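Local coordinates for plasmin and fibronectin-binding protein A (Streptococcus pneumoniae, PDB 4MR0) that acts as a cell-wall-anchored adhesin and invasin of the pneumococcal surface, binding human fibronectin, plasmin, plasminogen and serum albumin, at residues A[370-375]-A[393-398]; A[374-379]-A[404-409]. One frame throughout, in Å; residues are numbered along the deposited sequence.

Contact 1. Residues A[370-375]-A[393-398]; sequences HFDNMM and RFDKKV
His-370 and Arg-393 both carry CG anti to the backbone N (chi1 -178° and 168°), which sends the two side chains off side by side in the same direction. Arg-393 stays extended, so its guanidinium lies flat on the imidazole, the planes 26° apart, and its CD sits over the same ring as a CH-pi contact. The carboxylate of Asp-395 joins them. Its OD2 accepts His-370 NE2 at 2.6 Å on the anti side and Arg-393 NE at 2.7 Å on the syn side. This shared oxygen takes two donors and restrains the ring. Asp-395 OD1 is held by Asn-439.

Phe-371 and Phe-394 pack on the other face of the sheet. Phe-371 CD2 lies 3.4 Å from Phe-394 CE2, over the Phe-394 ring, with the planes oblique. Phe-336 and Phe-438 continue the row on either side.

At the C-terminal ends of the strands, Asn-373 OD1 takes the backbone N of Lys-397 at 2.8 Å, in a nearly straight N-H...O bond with the donor above the amide plane. Lys-396 bends at chi2 to bring NZ to 3.0 Å from Met-374 O. Phe-371 N to Arg-393 O, Asp-395 N to Phe-371 O and Asn-373 N to Asp-395 O are backbone bonds between the segments. In-register parallel strands with aligned like residues, here a row of phenylalanines, are characteristic of the right-handed parallel beta-helix of the pectate lyase-like fold.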
loop_
_atom_site.group_PDB
_atom_site.type_symbol
_atom_site.label_atom_id
_atom_site.label_comp_id
_atom_site.label_asym_id
_atom_site.label_seq_id
_atom_site.Cartn_x
_atom_site.Cartn_y
_atom_site.Cartn_z
ATOM N N HIS A 370 8.405 7.492 -2.488
ATOM C CA HIS A 370 8.532 8.438 -1.381
ATOM C C HIS A 370 7.196 8.455 -0.630
ATOM O O HIS A 370 6.190 8.937 -1.146
ATOM C CB HIS A 370 8.850 9.847 -1.897
ATOM C CG HIS A 370 9.050 10.859 -0.809
ATOM N ND1 HIS A 370 9.375 12.174 -1.066
ATOM C CD2 HIS A 370 8.980 10.747 0.540
ATOM C CE1 HIS A 370 9.496 12.828 0.076
ATOM N NE2 HIS A 370 9.261 11.985 1.066
ATOM N N PHE A 371 7.188 7.910 0.580
ATOM C CA PHE A 371 5.980 7.867 1.399
ATOM C C PHE A 371 6.105 9.043 2.363
ATOM O O PHE A 371 6.716 8.932 3.428
ATOM C CB PHE A 371 5.922 6.546 2.150
ATOM C CG PHE A 371 5.897 5.343 1.249
ATOM C CD1 PHE A 371 4.787 5.079 0.450
ATOM C CD2 PHE A 371 6.985 4.480 1.191
ATOM C CE1 PHE A 371 4.762 3.962 -0.401
ATOM C CE2 PHE A 371 6.972 3.362 0.345
ATOM C CZ PHE A 371 5.859 3.105 -0.450
ATOM N N ASP A 372 5.504 10.162 1.968
ATOM C CA ASP A 372 5.589 11.413 2.708
ATOM C C ASP A 372 4.579 11.671 3.823
ATOM O O ASP A 372 3.527 12.279 3.604
ATOM C CB ASP A 372 5.541 12.566 1.705
ATOM C CG ASP A 372 6.166 13.841 2.240
ATOM O OD1 ASP A 372 6.535 13.879 3.430
ATOM O OD2 ASP A 372 6.284 14.806 1.459
ATOM N N ASN A 373 4.921 11.216 5.022
ATOM C CA ASN A 373 4.094 11.421 6.210
ATOM C C ASN A 373 2.741 10.705 6.213
ATOM O O ASN A 373 1.706 11.337 6.442
ATOM C CB ASN A 373 3.896 12.937 6.425
ATOM C CG ASN A 373 3.505 13.289 7.852
ATOM O OD1 ASN A 373 4.076 12.765 8.816
ATOM N ND2 ASN A 373 2.539 14.196 7.998
ATOM N N MET A 374 2.742 9.395 5.968
ATOM C CA MET A 374 1.499 8.619 5.985
ATOM C C MET A 374 1.000 8.575 7.427
ATOM O O MET A 374 1.794 8.643 8.365
ATOM C CB MET A 374 1.739 7.191 5.485
ATOM C CG MET A 374 1.377 6.949 4.007
ATOM S SD MET A 374 2.283 7.848 2.739
ATOM C CE MET A 374 1.424 9.472 2.785
ATOM N N MET A 375 -0.313 8.461 7.605
ATOM C CA MET A 375 -0.906 8.429 8.938
ATOM C C MET A 375 -0.694 7.108 9.676
ATOM O O MET A 375 -0.556 7.088 10.903
ATOM C CB MET A 375 -2.407 8.733 8.839
ATOM C CG MET A 375 -3.146 8.680 10.164
ATOM S SD MET A 375 -4.928 8.983 9.952
ATOM C CE MET A 375 -5.507 7.375 9.789
ATOM N N ARG A 393 11.758 5.874 0.542
ATOM C CA ARG A 393 11.988 6.894 1.551
ATOM C C ARG A 393 10.691 7.078 2.345
ATOM O O ARG A 393 9.655 7.438 1.784
ATOM C CB ARG A 393 12.397 8.209 0.886
ATOM C CG ARG A 393 12.370 9.396 1.822
ATOM C CD ARG A 393 12.890 10.641 1.134
ATOM N NE ARG A 393 12.668 11.833 1.946
ATOM C CZ ARG A 393 13.047 13.057 1.590
ATOM N NH1 ARG A 393 13.669 13.251 0.432
ATOM N NH2 ARG A 393 12.793 14.089 2.387
ATOM N N PHE A 394 10.741 6.815 3.644
ATOM C CA PHE A 394 9.556 6.961 4.490
ATOM C C PHE A 394 9.769 8.128 5.437
ATOM O O PHE A 394 10.622 8.052 6.328
ATOM C CB PHE A 394 9.314 5.713 5.345
ATOM C CG PHE A 394 9.141 4.439 4.563
ATOM C CD1 PHE A 394 10.216 3.868 3.881
ATOM C CD2 PHE A 394 7.915 3.771 4.569
ATOM C CE1 PHE A 394 10.075 2.647 3.221
ATOM C CE2 PHE A 394 7.757 2.554 3.918
ATOM C CZ PHE A 394 8.838 1.983 3.241
ATOM N N ASP A 395 9.005 9.199 5.256
ATOM C CA ASP A 395 9.132 10.353 6.136
ATOM C C ASP A 395 7.945 10.414 7.086
ATOM O O ASP A 395 6.824 10.054 6.722
ATOM C CB ASP A 395 9.205 11.652 5.329
ATOM C CG ASP A 395 10.502 11.787 4.545
ATOM O OD1 ASP A 395 11.577 11.449 5.092
ATOM O OD2 ASP A 395 10.451 12.249 3.386
ATOM N N LYS A 396 8.195 10.856 8.310
ATOM C CA LYS A 396 7.132 10.972 9.298
ATOM C C LYS A 396 7.402 12.196 10.149
ATOM O O LYS A 396 8.421 12.280 10.835
ATOM C CB LYS A 396 7.073 9.718 10.173
ATOM C CG LYS A 396 5.944 9.712 11.196
ATOM C CD LYS A 396 4.568 9.768 10.547
ATOM C CE LYS A 396 3.469 9.640 11.597
ATOM N NZ LYS A 396 2.108 9.882 11.039
ATOM N N LYS A 397 6.491 13.158 10.085
ATOM C CA LYS A 397 6.634 14.391 10.841
ATOM C C LYS A 397 5.908 14.303 12.179
ATOM O O LYS A 397 5.248 13.306 12.483
ATOM C CB LYS A 397 6.086 15.567 10.031
ATOM C CG LYS A 397 6.833 15.825 8.733
ATOM C CD LYS A 397 6.361 17.117 8.075
ATOM C CE LYS A 397 5.068 16.936 7.296
ATOM N NZ LYS A 397 5.345 16.619 5.861
ATOM N N VAL A 398 6.037 15.350 12.984
ATOM C CA VAL A 398 5.375 15.378 14.277
ATOM C C VAL A 398 3.896 15.706 14.096
ATOM O O VAL A 398 3.489 16.255 13.070
ATOM C CB VAL A 398 6.018 16.424 15.216
ATOM C CG1 VAL A 398 7.456 16.028 15.521
ATOM C CG2 VAL A 398 5.974 17.799 14.573
HETATM O O HOH W 1 5.422 7.939 5.671
HETATM O O HOH W 2 0.245 11.542 9.189
HETATM O O HOH W 3 2.320 16.353 5.516
HETATM O O HOH W 4 2.523 12.638 11.873
HETATM O O HOH W 5 0.179 9.132 12.587
#

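Contact 2. Residues A[374-379]-A[404-409]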
loop_
_atom_site.group_PDB
_atom_site.type_symbol
_atom_site.label_atom_id
_atom_site.label_comp_id
_atom_site.label_asym_id
_atom_site.label_seq_id
_atom_site.Cartn_x
_atom_site.Cartn_y
_atom_site.Cartn_z
ATOM N N MET A 374 2.742 9.395 5.968
ATOM C CA MET A 374 1.499 8.619 5.985
ATOM C C MET A 374 1.000 8.575 7.427
ATOM O O MET A 374 1.794 8.643 8.365
ATOM C CB MET A 374 1.739 7.191 5.485
ATOM C CG MET A 374 1.377 6.949 4.007
ATOM S SD MET A 374 2.283 7.848 2.739
ATOM C CE MET A 374 1.424 9.472 2.785
ATOM N N MET A 375 -0.313 8.461 7.605
ATOM C CA MET A 375 -0.906 8.429 8.938
ATOM C C MET A 375 -0.694 7.108 9.676
ATOM O O MET A 375 -0.556 7.088 10.903
ATOM C CB MET A 375 -2.407 8.733 8.839
ATOM C CG MET A 375 -3.146 8.680 10.164
ATOM S SD MET A 375 -4.928 8.983 9.952
ATOM C CE MET A 375 -5.507 7.375 9.789
ATOM N N TYR A 376 -0.651 6.004 8.939
ATOM C CA TYR A 376 -0.491 4.710 9.581
ATOM C C TYR A 376 0.693 3.888 9.097
ATOM O O TYR A 376 1.404 3.274 9.902
ATOM C CB TYR A 376 -1.783 3.902 9.420
ATOM C CG TYR A 376 -1.803 2.598 10.184
ATOM C CD1 TYR A 376 -1.266 2.511 11.467
ATOM C CD2 TYR A 376 -2.398 1.459 9.640
ATOM C CE1 TYR A 376 -1.317 1.325 12.190
ATOM C CE2 TYR A 376 -2.457 0.267 10.359
ATOM C CZ TYR A 376 -1.914 0.208 11.631
ATOM O OH TYR A 376 -1.965 -0.966 12.348
ATOM N N ALA A 377 0.913 3.879 7.788
ATOM C CA ALA A 377 2.009 3.099 7.241
ATOM C C ALA A 377 2.236 3.365 5.766
ATOM O O ALA A 377 1.310 3.711 5.034
ATOM C CB ALA A 377 1.727 1.619 7.448
ATOM N N GLY A 378 3.482 3.211 5.333
ATOM C CA GLY A 378 3.778 3.388 3.927
ATOM C C GLY A 378 3.384 2.084 3.253
ATOM O O GLY A 378 2.766 2.068 2.179
ATOM N N VAL A 379 3.730 0.983 3.913
ATOM C CA VAL A 379 3.455 -0.362 3.408
ATOM C C VAL A 379 2.968 -1.263 4.541
ATOM O O VAL A 379 3.666 -1.443 5.536
ATOM C CB VAL A 379 4.743 -0.984 2.798
ATOM C CG1 VAL A 379 4.473 -2.394 2.299
ATOM C CG2 VAL A 379 5.260 -0.096 1.666
ATOM N N HIS A 404 -3.340 14.672 9.234
ATOM C CA HIS A 404 -3.837 13.430 9.804
ATOM C C HIS A 404 -2.807 12.896 10.789
ATOM O O HIS A 404 -1.608 12.922 10.517
ATOM C CB HIS A 404 -4.073 12.398 8.697
ATOM C CG HIS A 404 -5.252 12.703 7.828
ATOM N ND1 HIS A 404 -5.364 12.235 6.536
ATOM C CD2 HIS A 404 -6.386 13.401 8.074
ATOM C CE1 HIS A 404 -6.516 12.633 6.024
ATOM N NE2 HIS A 404 -7.155 13.341 6.938
ATOM N N TYR A 405 -3.276 12.430 11.939
ATOM C CA TYR A 405 -2.390 11.873 12.952
ATOM C C TYR A 405 -3.132 10.787 13.707
ATOM O O TYR A 405 -4.291 10.963 14.091
ATOM C CB TYR A 405 -1.919 12.948 13.937
ATOM C CG TYR A 405 -0.876 12.436 14.912
ATOM C CD1 TYR A 405 0.436 12.185 14.494
ATOM C CD2 TYR A 405 -1.211 12.152 16.235
ATOM C CE1 TYR A 405 1.385 11.658 15.370
ATOM C CE2 TYR A 405 -0.269 11.625 17.122
ATOM C CZ TYR A 405 1.026 11.379 16.681
ATOM O OH TYR A 405 1.944 10.833 17.547
ATOM N N ARG A 406 -2.458 9.664 13.918
ATOM C CA ARG A 406 -3.047 8.531 14.618
ATOM C C ARG A 406 -2.483 8.412 16.034
ATOM O O ARG A 406 -1.307 8.093 16.221
ATOM C CB ARG A 406 -2.771 7.254 13.821
ATOM C CG ARG A 406 -3.446 6.009 14.349
ATOM C CD ARG A 406 -3.485 4.944 13.265
ATOM N NE ARG A 406 -4.241 3.763 13.667
ATOM C CZ ARG A 406 -3.794 2.830 14.499
ATOM N NH1 ARG A 406 -2.581 2.924 15.033
ATOM N NH2 ARG A 406 -4.563 1.790 14.788
ATOM N N GLU A 407 -3.329 8.676 17.028
ATOM C CA GLU A 407 -2.931 8.606 18.432
ATOM C C GLU A 407 -2.422 7.226 18.814
ATOM O O GLU A 407 -1.565 7.093 19.686
ATOM C CB GLU A 407 -4.113 8.964 19.344
ATOM C CG GLU A 407 -4.523 10.427 19.305
ATOM C CD GLU A 407 -3.356 11.359 19.574
ATOM O OE1 GLU A 407 -2.543 11.049 20.472
ATOM O OE2 GLU A 407 -3.254 12.401 18.893
ATOM N N SER A 408 -2.960 6.202 18.161
ATOM C CA SER A 408 -2.579 4.823 18.430
ATOM C C SER A 408 -1.189 4.497 17.886
ATOM O O SER A 408 -0.645 3.425 18.155
ATOM C CB SER A 408 -3.611 3.876 17.821
ATOM O OG SER A 408 -4.101 2.963 18.790
ATOM N N GLY A 409 -0.619 5.420 17.116
ATOM C CA GLY A 409 0.710 5.204 16.571
ATOM C C GLY A 409 0.743 4.760 15.120
ATOM O O GLY A 409 -0.288 4.696 14.445
HETATM O O HOH W 5 0.179 9.132 12.587
#
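This is a side-chain packing contact between loops that connect strands in successive coils of the beta-helix, made without a direct hydrogen bond between the segments. It lies where residues 374-376, after strand 364-372, lead into strand 377-381. Met-375 reaches toward residues 404-406. Its SD lies 3.7 Å from His-404 CB and oblique to the imidazole, whose ND1 is bonded to Glu-344 O. The His-404 side chain is about 4 Å from a bound manganese(II) ion. Met-375 CG rests 3.9 Å from Arg-406 CB, the two side chains crossing at about a right angle.

Tyr-376 and Arg-406 run side by side. Both place CG anti to the backbone N (chi1 -173° and -174°), and the extended arginine carries its guanidinium alongside the phenol ring. Tyr-376 CE1 lies over one guanidinium face, 3.5 Å from Arg-406 NH1, with the planes 39° apart. Ser-408 CB lies over the opposite face. Arg-406 NH1 also bonds Gly-409 O at 3.0 Å, which ties the guanidinium to the far end of the type I turn 406-409. Arg-406 NE forms a salt bridge with Asp-296, another hold on the group.

A water bridges the backbones, donating to Met-375 O at 2.7 Å and accepting from Arg-406 N at 3.0 Å. Val-346 packs against Met-375, and Ile-300 against Tyr-376. The 404-409 loop then runs into strand 410-415, which pairs in parallel with strand 377-381.

Strand 364-372 leads into the turn at 373-376, then strand 377-381, then strand 387-396. Contact 1 closes this circuit by laying strand 387-396 beside strand 364-372, one coil of the beta-helix on. The chain next passes through the loop holding residues 404-409, and contact 2 closes a second, longer circuit onto the same turn. The two overlap along the chain: they share Met-374 and Met-375, and residues 393-398 fall inside the span of contact 2. Phe-371 and Phe-394 of contact 1 pack on Gly-378 and Val-379 inside the beta-helix. One water joins Lys-396, Met-375 and Arg-406, linking both contacts.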